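Long-range contacts in endo-arabinase (Bacteroides thetaiotaomicron, PDB 5C0P), which probably hydrolyses the glycosidic links of arabinan, as a magnesium-binding member of glycoside hydrolase family 43: residues L26-I31 with F80-V85; T204-I209 with G259-V264; Y93-F98 with G137-D142; N47-V52 with E64-I69. One frame throughout, in Å; residues are numbered along the deposited sequence.

Contact 1. Residues L26-I31 with F80-V85. With MG (magnesium ion), chain C.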
loop_
_atom_site.group_PDB
_atom_site.type_symbol
_atom_site.label_atom_id
_atom_site.label_comp_id
_atom_site.label_asym_id
_atom_site.label_seq_id
_atom_site.Cartn_x
_atom_site.Cartn_y
_atom_site.Cartn_z
ATOM N N LEU A 26 -5.220 -10.321 9.443
ATOM C CA LEU A 26 -5.546 -9.198 8.581
ATOM C C LEU A 26 -4.661 -9.260 7.345
ATOM O O LEU A 26 -3.659 -9.982 7.323
ATOM C CB LEU A 26 -5.367 -7.865 9.327
ATOM C CG LEU A 26 -4.075 -7.679 10.143
ATOM C CD1 LEU A 26 -2.941 -7.148 9.277
ATOM C CD2 LEU A 26 -4.306 -6.757 11.346
ATOM N N ARG A 27 -5.066 -8.531 6.318
ATOM C CA ARG A 27 -4.331 -8.445 5.066
ATOM C C ARG A 27 -3.696 -7.073 4.939
ATOM O O ARG A 27 -4.112 -6.120 5.602
ATOM C CB ARG A 27 -5.286 -8.642 3.887
ATOM C CG ARG A 27 -5.928 -10.015 3.815
ATOM C CD ARG A 27 -6.877 -10.116 2.615
ATOM N NE ARG A 27 -6.170 -9.947 1.346
ATOM C CZ ARG A 27 -5.538 -10.931 0.720
ATOM N NH1 ARG A 27 -5.531 -12.158 1.237
ATOM N NH2 ARG A 27 -4.917 -10.693 -0.428
ATOM N N ASP A 28 -2.690 -6.986 4.072
ATOM C CA ASP A 28 -2.149 -5.702 3.621
ATOM C C ASP A 28 -1.669 -4.776 4.741
ATOM O O ASP A 28 -2.006 -3.590 4.736
ATOM C CB ASP A 28 -3.210 -4.982 2.769
ATOM C CG ASP A 28 -3.860 -5.912 1.736
ATOM O OD1 ASP A 28 -3.149 -6.729 1.117
ATOM O OD2 ASP A 28 -5.091 -5.844 1.546
ATOM N N PRO A 29 -0.878 -5.300 5.698
ATOM C CA PRO A 29 -0.563 -4.474 6.873
ATOM C C PRO A 29 0.450 -3.363 6.613
ATOM O O PRO A 29 1.612 -3.601 6.259
ATOM C CB PRO A 29 0.017 -5.488 7.860
ATOM C CG PRO A 29 0.673 -6.507 6.986
ATOM C CD PRO A 29 -0.220 -6.620 5.766
ATOM N N PHE A 30 -0.022 -2.139 6.788
ATOM C CA PHE A 30 0.811 -0.953 6.663
ATOM C C PHE A 30 1.091 -0.438 8.070
ATOM O O PHE A 30 0.165 -0.193 8.839
ATOM C CB PHE A 30 0.062 0.107 5.854
ATOM C CG PHE A 30 0.870 1.343 5.564
ATOM C CD1 PHE A 30 1.073 2.303 6.552
ATOM C CD2 PHE A 30 1.418 1.558 4.308
ATOM C CE1 PHE A 30 1.813 3.447 6.299
ATOM C CE2 PHE A 30 2.157 2.709 4.042
ATOM C CZ PHE A 30 2.356 3.652 5.039
ATOM N N ILE A 31 2.367 -0.264 8.404
ATOM C CA ILE A 31 2.748 0.223 9.732
ATOM C C ILE A 31 3.077 1.711 9.678
ATOM O O ILE A 31 4.016 2.127 8.982
ATOM C CB ILE A 31 3.993 -0.512 10.254
ATOM C CG1 ILE A 31 3.758 -2.026 10.310
ATOM C CG2 ILE A 31 4.402 0.056 11.628
ATOM C CD1 ILE A 31 2.575 -2.428 11.195
ATOM N N PHE A 80 -13.435 -0.882 1.235
ATOM C CA PHE A 80 -12.566 -0.469 2.355
ATOM C C PHE A 80 -11.239 -1.236 2.340
ATOM O O PHE A 80 -10.726 -1.632 3.385
ATOM C CB PHE A 80 -13.254 -0.664 3.722
ATOM C CG PHE A 80 -14.333 0.349 4.027
ATOM C CD1 PHE A 80 -14.192 1.224 5.095
ATOM C CD2 PHE A 80 -15.479 0.426 3.247
ATOM C CE1 PHE A 80 -15.176 2.164 5.380
ATOM C CE2 PHE A 80 -16.477 1.366 3.524
ATOM C CZ PHE A 80 -16.314 2.235 4.599
ATOM N N TRP A 81 -10.687 -1.440 1.149
ATOM C CA TRP A 81 -9.511 -2.295 0.995
ATOM C C TRP A 81 -8.203 -1.595 1.296
ATOM O O TRP A 81 -7.992 -0.437 0.910
ATOM C CB TRP A 81 -9.419 -2.844 -0.427
ATOM C CG TRP A 81 -10.491 -3.812 -0.805
ATOM C CD1 TRP A 81 -11.414 -4.395 0.016
ATOM C CD2 TRP A 81 -10.745 -4.311 -2.120
ATOM N NE1 TRP A 81 -12.223 -5.235 -0.712
ATOM C CE2 TRP A 81 -11.839 -5.192 -2.026
ATOM C CE3 TRP A 81 -10.155 -4.090 -3.368
ATOM C CZ2 TRP A 81 -12.352 -5.865 -3.139
ATOM C CZ3 TRP A 81 -10.671 -4.746 -4.472
ATOM C CH2 TRP A 81 -11.757 -5.624 -4.351
ATOM N N ALA A 82 -7.328 -2.329 1.983
ATOM C CA ALA A 82 -5.907 -2.009 2.084
ATOM C C ALA A 82 -5.575 -0.570 2.467
ATOM O O ALA A 82 -4.972 0.169 1.696
ATOM C CB ALA A 82 -5.201 -2.402 0.778
ATOM N N PRO A 83 -5.942 -0.169 3.683
ATOM C CA PRO A 83 -5.575 1.180 4.119
ATOM C C PRO A 83 -4.059 1.362 4.306
ATOM O O PRO A 83 -3.356 0.443 4.757
ATOM C CB PRO A 83 -6.301 1.308 5.464
ATOM C CG PRO A 83 -6.483 -0.124 5.939
ATOM C CD PRO A 83 -6.708 -0.919 4.700
ATOM N N ASP A 84 -3.579 2.554 3.944
ATOM C CA ASP A 84 -2.247 3.043 4.296
ATOM C C ASP A 84 -2.484 4.330 5.074
ATOM O O ASP A 84 -3.455 5.048 4.796
ATOM C CB ASP A 84 -1.460 3.466 3.052
ATOM C CG ASP A 84 -0.985 2.308 2.184
ATOM O OD1 ASP A 84 -1.316 1.127 2.428
ATOM O OD2 ASP A 84 -0.249 2.628 1.222
ATOM N N VAL A 85 -1.602 4.669 6.013
ATOM C CA VAL A 85 -1.712 5.962 6.689
ATOM C C VAL A 85 -0.364 6.661 6.723
ATOM O O VAL A 85 0.640 6.069 7.137
ATOM C CB VAL A 85 -2.285 5.833 8.136
ATOM C CG1 VAL A 85 -2.326 7.196 8.823
ATOM C CG2 VAL A 85 -3.682 5.241 8.091
HETATM MG MG MG C . -1.059 -0.703 1.381
HETATM O O HOH W 1 -2.165 -1.446 3.011
HETATM O O HOH W 2 -7.131 -4.962 3.102
HETATM O O HOH W 3 -2.781 -1.433 6.884
HETATM O O HOH W 4 -2.745 -0.144 0.222
HETATM O O HOH W 5 0.064 0.327 -0.065
HETATM O O HOH W 6 0.842 -1.172 2.192
#
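Phe30 lays one face of its ring against Asp84, whose CB sits 3.9 Å from the ring centroid and 21° off the normal, a CH-pi contact offset toward the rim. With CG anti to the backbone N (chi1 -175°), the ring reaches as far as Val85, CE1 of Phe30 coming 3.0 Å from O of Val85. The carboxylate plane of Asp84 lies 27° from that of the ring, and CD2 of Phe30 is 3.3 Å from CG of Asp84. The ring probably restricts the turning of this carboxylate; Asp84 OD1 binds the magnesium ion at 2.1 Å. Asp84 OD2 accepts a hydrogen bond from a metal-bound water, so the carboxylate holds the metal directly and through its shell. Asp28 sets OD2 3.5 Å from the methyl CB of Ala82. No direct hydrogen bond joins the two segments; waters bridge them. One metal-bound water donates to both Asp28 O and Pro83 O, and another water links Asp28 OD2 to Ala82 N. The contact lies near the axis of the five-bladed beta-propeller expected of family 43, between innermost strands 30-34 and 78-88, with His261 and Met263 of strand 260-266 packed beside Asp28 and Phe30.

Contact 2. Residues T204-I209 with G259-V264; sequences TDAPFI and GGHAMV. With MG (magnesium ion), chain C; TRS (2-amino-2-hydroxymethyl-propane-1,3-diol), chain J.
Ala206 O and Ala262 O are bridged by one water, which donates to each at 2.7 Å, since the strands that carry them are too far apart to pair. Strands 205-209 and 260-264 run nearly parallel, 15° apart, as inner strands of successive blades near the axis of the beta-propeller. Both ring nitrogens of His261 are engaged there: ND1 of His261 donates to O2 of a bound Tris molecule at 2.8 Å, with an N-H...O angle of 155°, while His261 NE2 binds the magnesium ion at 2.2 Å. The imidazole is held from one face by Ala206, whose CB stands 3.5 Å from its centroid in a CH-pi contact. Asp205 receives a weak bond from the Tris N; Tris, probably from the crystallisation liquor, also reaches Asp136, the predicted pKa modulator. Further along, Phe208, with CG anti to the backbone N, turns its ring over selenomethionine Met263: Met263 CB lies over the centre of the Phe208 ring, 3.8 Å from the centroid and 6° off the normal. Beyond it, Phe208 CE2 touches Val264 CG2 at 3.9 Å.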
loop_
_atom_site.group_PDB
_atom_site.type_symbol
_atom_site.label_atom_id
_atom_site.label_comp_id
_atom_site.label_asym_id
_atom_site.label_seq_id
_atom_site.Cartn_x
_atom_site.Cartn_y
_atom_site.Cartn_z
ATOM N N THR A 204 -1.546 -6.648 -10.649
ATOM C CA THR A 204 -0.691 -5.662 -9.986
ATOM C C THR A 204 -1.344 -5.240 -8.675
ATOM O O THR A 204 -2.497 -4.787 -8.665
ATOM C CB THR A 204 -0.430 -4.402 -10.822
ATOM O OG1 THR A 204 -1.669 -3.888 -11.322
ATOM C CG2 THR A 204 0.504 -4.693 -11.987
ATOM N N ASP A 205 -0.597 -5.399 -7.583
ATOM C CA ASP A 205 -1.018 -4.976 -6.249
ATOM C C ASP A 205 0.080 -4.142 -5.596
ATOM O O ASP A 205 1.269 -4.339 -5.853
ATOM C CB ASP A 205 -1.251 -6.194 -5.328
ATOM C CG ASP A 205 -2.618 -6.857 -5.497
ATOM O OD1 ASP A 205 -3.522 -6.309 -6.162
ATOM O OD2 ASP A 205 -2.802 -7.946 -4.902
ATOM N N ALA A 206 -0.329 -3.213 -4.738
ATOM C CA ALA A 206 0.530 -2.705 -3.660
ATOM C C ALA A 206 1.826 -1.953 -3.990
ATOM O O ALA A 206 2.815 -2.128 -3.291
ATOM C CB ALA A 206 0.855 -3.866 -2.710
ATOM N N PRO A 207 1.831 -1.091 -5.019
ATOM C CA PRO A 207 3.089 -0.376 -5.271
ATOM C C PRO A 207 3.547 0.487 -4.088
ATOM O O PRO A 207 2.750 1.196 -3.472
ATOM C CB PRO A 207 2.743 0.522 -6.464
ATOM C CG PRO A 207 1.247 0.703 -6.372
ATOM C CD PRO A 207 0.732 -0.604 -5.867
ATOM N N PHE A 208 4.841 0.425 -3.793
ATOM C CA PHE A 208 5.427 1.208 -2.723
ATOM C C PHE A 208 6.878 1.490 -3.067
ATOM O O PHE A 208 7.634 0.565 -3.352
ATOM C CB PHE A 208 5.341 0.448 -1.399
ATOM C CG PHE A 208 5.743 1.285 -0.211
ATOM C CD1 PHE A 208 4.824 2.123 0.408
ATOM C CD2 PHE A 208 7.041 1.258 0.257
ATOM C CE1 PHE A 208 5.195 2.912 1.491
ATOM C CE2 PHE A 208 7.429 2.047 1.332
ATOM C CZ PHE A 208 6.505 2.866 1.956
ATOM N N ILE A 209 7.279 2.760 -3.025
ATOM C CA ILE A 209 8.653 3.123 -3.350
ATOM C C ILE A 209 9.455 3.448 -2.094
ATOM O O ILE A 209 8.971 4.140 -1.194
ATOM C CB ILE A 209 8.709 4.328 -4.331
ATOM C CG1 ILE A 209 8.178 3.923 -5.711
ATOM C CG2 ILE A 209 10.130 4.863 -4.456
ATOM C CD1 ILE A 209 8.004 5.103 -6.698
ATOM N N GLY A 259 3.082 -14.747 0.628
ATOM C CA GLY A 259 2.772 -13.472 1.244
ATOM C C GLY A 259 2.935 -12.291 0.312
ATOM O O GLY A 259 3.644 -12.366 -0.691
ATOM N N GLY A 260 2.295 -11.173 0.640
ATOM C CA GLY A 260 2.457 -9.988 -0.184
ATOM C C GLY A 260 1.800 -8.745 0.376
ATOM O O GLY A 260 1.404 -8.704 1.544
ATOM N N HIS A 261 1.677 -7.740 -0.487
ATOM C CA HIS A 261 1.271 -6.382 -0.120
ATOM C C HIS A 261 2.173 -5.825 0.976
ATOM O O HIS A 261 1.772 -5.662 2.141
ATOM C CB HIS A 261 -0.213 -6.272 0.248
ATOM C CG HIS A 261 -0.720 -4.862 0.223
ATOM N ND1 HIS A 261 -1.670 -4.431 -0.676
ATOM C CD2 HIS A 261 -0.372 -3.782 0.956
ATOM C CE1 HIS A 261 -1.901 -3.142 -0.479
ATOM N NE2 HIS A 261 -1.125 -2.721 0.498
ATOM N N ALA A 262 3.407 -5.536 0.577
ATOM C CA ALA A 262 4.462 -5.140 1.499
ATOM C C ALA A 262 4.734 -3.652 1.459
ATOM O O ALA A 262 4.536 -2.987 0.436
ATOM C CB ALA A 262 5.747 -5.894 1.178
HETATM N N MSE A 263 5.199 -3.134 2.589
HETATM C CA MSE A 263 5.807 -1.814 2.637
HETATM C C MSE A 263 7.026 -1.909 3.560
HETATM O O MSE A 263 7.193 -2.892 4.301
HETATM C CB MSE A 263 4.802 -0.741 3.095
HETATM C CG MSE A 263 4.059 -1.084 4.389
HETATM SE SE MSE A 263 5.047 -0.696 6.029
HETATM C CE MSE A 263 5.068 1.244 5.871
ATOM N N VAL A 264 7.907 -0.924 3.482
ATOM C CA VAL A 264 9.065 -0.879 4.362
ATOM C C VAL A 264 9.064 0.408 5.174
ATOM O O VAL A 264 8.513 1.440 4.757
ATOM C CB VAL A 264 10.400 -1.028 3.592
ATOM C CG1 VAL A 264 10.479 -2.398 2.908
ATOM C CG2 VAL A 264 10.554 0.079 2.572
HETATM MG MG MG C . -1.059 -0.703 1.381
HETATM C C TRS J . -5.766 -5.991 -2.339
HETATM C C1 TRS J . -6.359 -5.140 -3.458
HETATM C C2 TRS J . -4.530 -5.285 -1.793
HETATM C C3 TRS J . -6.807 -6.272 -1.249
HETATM N N TRS J . -5.365 -7.284 -2.901
HETATM O O1 TRS J . -6.861 -3.908 -2.971
HETATM O O2 TRS J . -3.436 -5.403 -2.687
HETATM O O3 TRS J . -6.356 -7.252 -0.318
HETATM O O HOH W 7 4.685 -3.701 -2.177
HETATM O O HOH W 6 0.842 -1.172 2.192
HETATM O O HOH W 1 -2.165 -1.446 3.011
HETATM O O HOH W 5 0.064 0.327 -0.065
HETATM O O HOH W 4 -2.745 -0.144 0.222
#

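Contact 3. Residues Y93-F98 with G137-D142; sequences YLFTTF and GSLYID
Strands 93-98 and 137-141 run roughly antiparallel, 154° between their directions and 6.8 Å apart at closest approach of their axes, and no hydrogen bond passes directly between them. Phe95 carries the contact. Phe95 CB lies 3.4 Å from the carbonyl O of Gly137, and the ring, with CG beside the backbone N and anti to the carbonyl carbon (chi1 -77°), extends along the second strand so that successive atoms meet successive residues. Phe95 CD2 is 3.5 Å from Gly137 O, Phe95 CE2 is 4.1 Å from Ser138 O, and Phe95 CZ ends 3.9 Å from CB of Leu139. Leu139 crosses the ring at a slant with its own CB doing the touching. Gly137 brings only backbone to this meeting, and its carbonyl lies beside the base of the aromatic side chain. Leu149 and Ile109 also touch Phe95. Thr97 is the polar neighbour: its OG1 binds Thr107 OG1 and the backbone N of Asp136. The two strands belong to neighbouring sheets of the propeller, 91-100 standing second in its sheet and 134-141 opening the next. One water lies 2.7 Å from Gly137 O and 3.0 Å from Phe95 O, within donating distance of both, though its protons cannot serve every acceptor in reach. The strands are thus joined by van der Waals packing of Phe95 on Leu139 and the Gly137-Ser138 backbone, with a water between two carbonyls, and not by direct strand pairing.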
loop_
_atom_site.group_PDB
_atom_site.type_symbol
_atom_site.label_atom_id
_atom_site.label_comp_id
_atom_site.label_asym_id
_atom_site.label_seq_id
_atom_site.Cartn_x
_atom_site.Cartn_y
_atom_site.Cartn_z
ATOM N N TYR A 93 -2.952 11.124 6.892
ATOM C CA TYR A 93 -3.754 10.872 5.692
ATOM C C TYR A 93 -3.922 9.385 5.452
ATOM O O TYR A 93 -2.949 8.638 5.321
ATOM C CB TYR A 93 -3.133 11.540 4.465
ATOM C CG TYR A 93 -3.117 13.044 4.572
ATOM C CD1 TYR A 93 -2.115 13.697 5.292
ATOM C CD2 TYR A 93 -4.103 13.820 3.976
ATOM C CE1 TYR A 93 -2.097 15.083 5.405
ATOM C CE2 TYR A 93 -4.094 15.192 4.087
ATOM C CZ TYR A 93 -3.087 15.820 4.801
ATOM O OH TYR A 93 -3.061 17.191 4.919
ATOM N N LEU A 94 -5.178 8.973 5.397
ATOM C CA LEU A 94 -5.568 7.595 5.141
ATOM C C LEU A 94 -5.868 7.436 3.651
ATOM O O LEU A 94 -6.684 8.181 3.090
ATOM C CB LEU A 94 -6.830 7.282 5.961
ATOM C CG LEU A 94 -7.600 5.991 5.689
ATOM C CD1 LEU A 94 -6.753 4.811 6.140
ATOM C CD2 LEU A 94 -8.934 5.995 6.424
ATOM N N PHE A 95 -5.183 6.493 3.013
ATOM C CA PHE A 95 -5.406 6.147 1.611
ATOM C C PHE A 95 -6.067 4.761 1.601
ATOM O O PHE A 95 -5.434 3.765 1.978
ATOM C CB PHE A 95 -4.063 6.042 0.869
ATOM C CG PHE A 95 -3.426 7.367 0.515
ATOM C CD1 PHE A 95 -3.163 8.332 1.484
ATOM C CD2 PHE A 95 -3.025 7.616 -0.793
ATOM C CE1 PHE A 95 -2.558 9.548 1.131
ATOM C CE2 PHE A 95 -2.405 8.809 -1.147
ATOM C CZ PHE A 95 -2.178 9.785 -0.186
ATOM N N THR A 96 -7.330 4.686 1.183
ATOM C CA THR A 96 -8.081 3.428 1.201
ATOM C C THR A 96 -8.872 3.289 -0.094
ATOM O O THR A 96 -9.245 4.291 -0.713
ATOM C CB THR A 96 -9.033 3.360 2.429
ATOM O OG1 THR A 96 -8.250 3.452 3.627
ATOM C CG2 THR A 96 -9.819 2.049 2.477
ATOM N N THR A 97 -9.112 2.051 -0.511
ATOM C CA THR A 97 -9.787 1.800 -1.776
ATOM C C THR A 97 -11.259 1.446 -1.557
ATOM O O THR A 97 -11.608 0.632 -0.698
ATOM C CB THR A 97 -9.044 0.708 -2.566
ATOM O OG1 THR A 97 -7.732 1.194 -2.907
ATOM C CG2 THR A 97 -9.799 0.339 -3.829
ATOM N N PHE A 98 -12.130 2.082 -2.343
ATOM C CA PHE A 98 -13.567 1.914 -2.200
ATOM C C PHE A 98 -14.198 1.758 -3.572
ATOM O O PHE A 98 -13.564 2.028 -4.585
ATOM C CB PHE A 98 -14.205 3.159 -1.554
ATOM C CG PHE A 98 -13.601 3.559 -0.231
ATOM C CD1 PHE A 98 -14.069 3.016 0.965
ATOM C CD2 PHE A 98 -12.600 4.525 -0.181
ATOM C CE1 PHE A 98 -13.516 3.408 2.192
ATOM C CE2 PHE A 98 -12.044 4.928 1.037
ATOM C CZ PHE A 98 -12.508 4.368 2.227
ATOM N N GLY A 137 -3.816 2.821 -4.024
ATOM C CA GLY A 137 -3.147 4.109 -4.098
ATOM C C GLY A 137 -2.271 4.360 -2.884
ATOM O O GLY A 137 -2.732 4.282 -1.731
ATOM N N SER A 138 -1.000 4.665 -3.140
ATOM C CA SER A 138 -0.043 4.921 -2.070
ATOM C C SER A 138 0.658 6.258 -2.267
ATOM O O SER A 138 0.534 6.892 -3.322
ATOM C CB SER A 138 0.984 3.791 -1.992
ATOM O OG SER A 138 1.809 3.771 -3.143
ATOM N N LEU A 139 1.398 6.683 -1.246
ATOM C CA LEU A 139 2.063 7.983 -1.258
ATOM C C LEU A 139 3.568 7.781 -1.197
ATOM O O LEU A 139 4.079 7.034 -0.357
ATOM C CB LEU A 139 1.601 8.811 -0.056
ATOM C CG LEU A 139 2.193 10.211 0.115
ATOM C CD1 LEU A 139 1.727 11.134 -0.986
ATOM C CD2 LEU A 139 1.813 10.776 1.473
ATOM N N TYR A 140 4.268 8.410 -2.132
ATOM C CA TYR A 140 5.723 8.498 -2.104
ATOM C C TYR A 140 6.122 9.970 -2.030
ATOM O O TYR A 140 5.634 10.792 -2.811
ATOM C CB TYR A 140 6.344 7.836 -3.345
ATOM C CG TYR A 140 7.820 8.142 -3.478
ATOM C CD1 TYR A 140 8.738 7.649 -2.551
ATOM C CD2 TYR A 140 8.302 8.957 -4.503
ATOM C CE1 TYR A 140 10.087 7.948 -2.643
ATOM C CE2 TYR A 140 9.662 9.256 -4.606
ATOM C CZ TYR A 140 10.545 8.756 -3.670
ATOM O OH TYR A 140 11.882 9.050 -3.757
ATOM N N ILE A 141 7.002 10.307 -1.088
ATOM C CA ILE A 141 7.529 11.664 -0.973
ATOM C C ILE A 141 8.925 11.681 -1.570
ATOM O O ILE A 141 9.832 10.977 -1.095
ATOM C CB ILE A 141 7.576 12.149 0.494
ATOM C CG1 ILE A 141 6.187 12.033 1.139
ATOM C CG2 ILE A 141 8.149 13.568 0.578
ATOM C CD1 ILE A 141 5.100 12.880 0.459
ATOM N N ASP A 142 9.110 12.481 -2.616
ATOM C CA ASP A 142 10.376 12.459 -3.331
ATOM C C ASP A 142 11.476 13.250 -2.620
ATOM O O ASP A 142 11.252 13.804 -1.536
ATOM C CB ASP A 142 10.199 12.845 -4.817
ATOM C CG ASP A 142 9.868 14.318 -5.031
ATOM O OD1 ASP A 142 10.189 15.161 -4.172
ATOM O OD2 ASP A 142 9.310 14.640 -6.107
HETATM O O HOH W 8 -3.813 2.380 -0.164
#

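Contact 4. Residues N47-V52 with E64-I69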
loop_
_atom_site.group_PDB
_atom_site.type_symbol
_atom_site.label_atom_id
_atom_site.label_comp_id
_atom_site.label_asym_id
_atom_site.label_seq_id
_atom_site.Cartn_x
_atom_site.Cartn_y
_atom_site.Cartn_z
ATOM N N ASN A 47 -13.956 -4.959 7.889
ATOM C CA ASN A 47 -15.252 -5.192 7.238
ATOM C C ASN A 47 -16.116 -3.932 7.199
ATOM O O ASN A 47 -16.859 -3.649 8.143
ATOM C CB ASN A 47 -16.017 -6.373 7.845
ATOM C CG ASN A 47 -17.162 -6.839 6.966
ATOM O OD1 ASN A 47 -17.505 -6.193 5.974
ATOM N ND2 ASN A 47 -17.770 -7.963 7.333
ATOM N N LEU A 48 -15.991 -3.184 6.101
ATOM C CA LEU A 48 -16.745 -1.937 5.873
ATOM C C LEU A 48 -16.478 -0.891 6.960
ATOM O O LEU A 48 -17.338 -0.060 7.283
ATOM C CB LEU A 48 -18.243 -2.211 5.702
ATOM C CG LEU A 48 -18.544 -3.082 4.473
ATOM C CD1 LEU A 48 -20.036 -3.332 4.306
ATOM C CD2 LEU A 48 -17.980 -2.415 3.227
ATOM N N LYS A 49 -15.275 -0.958 7.515
ATOM C CA LYS A 49 -14.789 0.057 8.441
ATOM C C LYS A 49 -13.311 -0.152 8.636
ATOM O O LYS A 49 -12.800 -1.252 8.429
ATOM C CB LYS A 49 -15.511 -0.025 9.781
ATOM C CG LYS A 49 -15.490 -1.389 10.446
ATOM C CD LYS A 49 -16.676 -1.514 11.399
ATOM C CE LYS A 49 -16.735 -2.877 12.067
ATOM N NZ LYS A 49 -16.987 -3.968 11.104
ATOM N N ILE A 50 -12.619 0.912 9.028
ATOM C CA ILE A 50 -11.198 0.809 9.300
ATOM C C ILE A 50 -10.985 0.805 10.808
ATOM O O ILE A 50 -11.430 1.711 11.512
ATOM C CB ILE A 50 -10.396 1.954 8.639
ATOM C CG1 ILE A 50 -10.700 2.033 7.137
ATOM C CG2 ILE A 50 -8.880 1.792 8.883
ATOM C CD1 ILE A 50 -10.453 0.736 6.364
ATOM N N ARG A 51 -10.323 -0.245 11.288
ATOM C CA ARG A 51 -10.008 -0.413 12.702
ATOM C C ARG A 51 -8.543 -0.042 12.886
ATOM O O ARG A 51 -7.751 -0.180 11.961
ATOM C CB ARG A 51 -10.231 -1.878 13.105
ATOM C CG ARG A 51 -10.049 -2.206 14.580
ATOM C CD ARG A 51 -11.362 -2.109 15.305
ATOM N NE ARG A 51 -11.346 -2.759 16.616
ATOM C CZ ARG A 51 -12.024 -3.865 16.902
ATOM N NH1 ARG A 51 -11.961 -4.388 18.121
ATOM N NH2 ARG A 51 -12.770 -4.446 15.971
ATOM N N VAL A 52 -8.176 0.442 14.070
ATOM C CA VAL A 52 -6.781 0.778 14.315
ATOM C C VAL A 52 -6.269 0.150 15.610
ATOM O O VAL A 52 -6.896 0.253 16.659
ATOM C CB VAL A 52 -6.558 2.317 14.303
ATOM C CG1 VAL A 52 -7.500 3.027 15.275
ATOM C CG2 VAL A 52 -5.098 2.646 14.592
ATOM N N GLU A 64 -7.523 0.405 19.495
ATOM C CA GLU A 64 -7.867 1.817 19.634
ATOM C C GLU A 64 -9.151 2.177 18.886
ATOM O O GLU A 64 -9.452 3.349 18.682
ATOM C CB GLU A 64 -6.709 2.703 19.166
ATOM C CG GLU A 64 -5.531 2.741 20.131
ATOM C CD GLU A 64 -5.833 3.486 21.419
ATOM O OE1 GLU A 64 -6.870 4.179 21.500
ATOM O OE2 GLU A 64 -5.027 3.377 22.363
ATOM N N GLY A 65 -9.926 1.169 18.505
ATOM C CA GLY A 65 -11.241 1.423 17.951
ATOM C C GLY A 65 -11.231 1.683 16.459
ATOM O O GLY A 65 -10.347 1.220 15.737
ATOM N N TYR A 66 -12.218 2.435 15.986
ATOM C CA TYR A 66 -12.356 2.652 14.553
ATOM C C TYR A 66 -11.833 4.017 14.147
ATOM O O TYR A 66 -12.212 5.038 14.728
ATOM C CB TYR A 66 -13.819 2.511 14.134
ATOM C CG TYR A 66 -14.412 1.180 14.520
ATOM C CD1 TYR A 66 -13.997 0.009 13.898
ATOM C CD2 TYR A 66 -15.377 1.094 15.510
ATOM C CE1 TYR A 66 -14.535 -1.212 14.251
ATOM C CE2 TYR A 66 -15.922 -0.120 15.868
ATOM C CZ TYR A 66 -15.497 -1.269 15.235
ATOM O OH TYR A 66 -16.041 -2.481 15.593
ATOM N N SER A 67 -10.956 4.018 13.149
ATOM C CA SER A 67 -10.385 5.251 12.633
ATOM C C SER A 67 -11.206 5.802 11.467
ATOM O O SER A 67 -11.133 6.990 11.171
ATOM C CB SER A 67 -8.929 5.051 12.220
ATOM O OG SER A 67 -8.819 4.054 11.212
ATOM N N PHE A 68 -11.980 4.948 10.797
ATOM C CA PHE A 68 -12.911 5.437 9.775
ATOM C C PHE A 68 -14.166 4.594 9.637
ATOM O O PHE A 68 -14.094 3.396 9.335
ATOM C CB PHE A 68 -12.251 5.562 8.389
ATOM C CG PHE A 68 -13.183 6.102 7.338
ATOM C CD1 PHE A 68 -13.765 7.351 7.512
ATOM C CD2 PHE A 68 -13.496 5.375 6.201
ATOM C CE1 PHE A 68 -14.643 7.870 6.579
ATOM C CE2 PHE A 68 -14.382 5.900 5.249
ATOM C CZ PHE A 68 -14.952 7.144 5.444
ATOM N N ILE A 69 -15.312 5.233 9.859
ATOM C CA ILE A 69 -16.613 4.675 9.524
ATOM C C ILE A 69 -17.250 5.658 8.563
ATOM O O ILE A 69 -17.409 6.829 8.909
ATOM C CB ILE A 69 -17.541 4.617 10.747
ATOM C CG1 ILE A 69 -16.861 3.923 11.927
ATOM C CG2 ILE A 69 -18.876 3.955 10.372
ATOM C CD1 ILE A 69 -16.834 2.438 11.812
#
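A beta hairpin of strands 50-55 and 60-68 brings Ile50 and Phe68 together as an antiparallel hydrogen-bonded pair, Ile50 N donating to Phe68 O at 2.9 Å and 176°. At the far end Val52 N meets Gly65 O at 2.8 Å, and Glu64 N donates to Val52 O. Between these lies a classic beta bulge: Ser67 and Phe68 both face Ile50, whose O accepts from Ser67 N at 2.9 Å and only weakly from Phe68 N. The hairpin lies in the sheet whose outermost strand near the propeller axis is 30-34, itself away from that axis. On the Tyr66 face, the phenol ring is flanked obliquely by Lys49 CE and Arg51 CD, each 3.5 Å from CE1 of Tyr66. Arg51 bends at chi2 (93°), its guanidinium plane 64° from the ring, and NH1 forms a salt bridge with Asp63. Lys49 NZ turns back to the carbonyls of Asn46 and Asn47. Ile69 CD1 presses on Lys49 CB at 3.5 Å, tight for two carbons. On the other face Ile50 CG1 touches Phe68 CB at 4.1 Å.

Contacts 1 and 2 share the magnesium ion, whose protein ligands Asp84 and His261 come one from each, and four metal-bound waters complete its shell; their centres lie 10 Å apart. Asp28 OD1 of contact 1 is 3.1 Å from His261 CB. Asp28, together with His261 and Asp205 of contact 2, meets the bound Tris, which may mark the pocket near Asp136. In contact 3 the Ser138 side chain is about 6 Å from the magnesium ion; Asp84 O lies 2.9 Å from Phe95 N in a probable hydrogen bond, and Ser138 OG reaches Pro207 O of contact 2 at 2.8 Å. Contact 4 is peripheral, its centre about 21 Å from that of contact 2, but its Phe68 packs on Phe80 of contact 1 and Phe98 of contact 3.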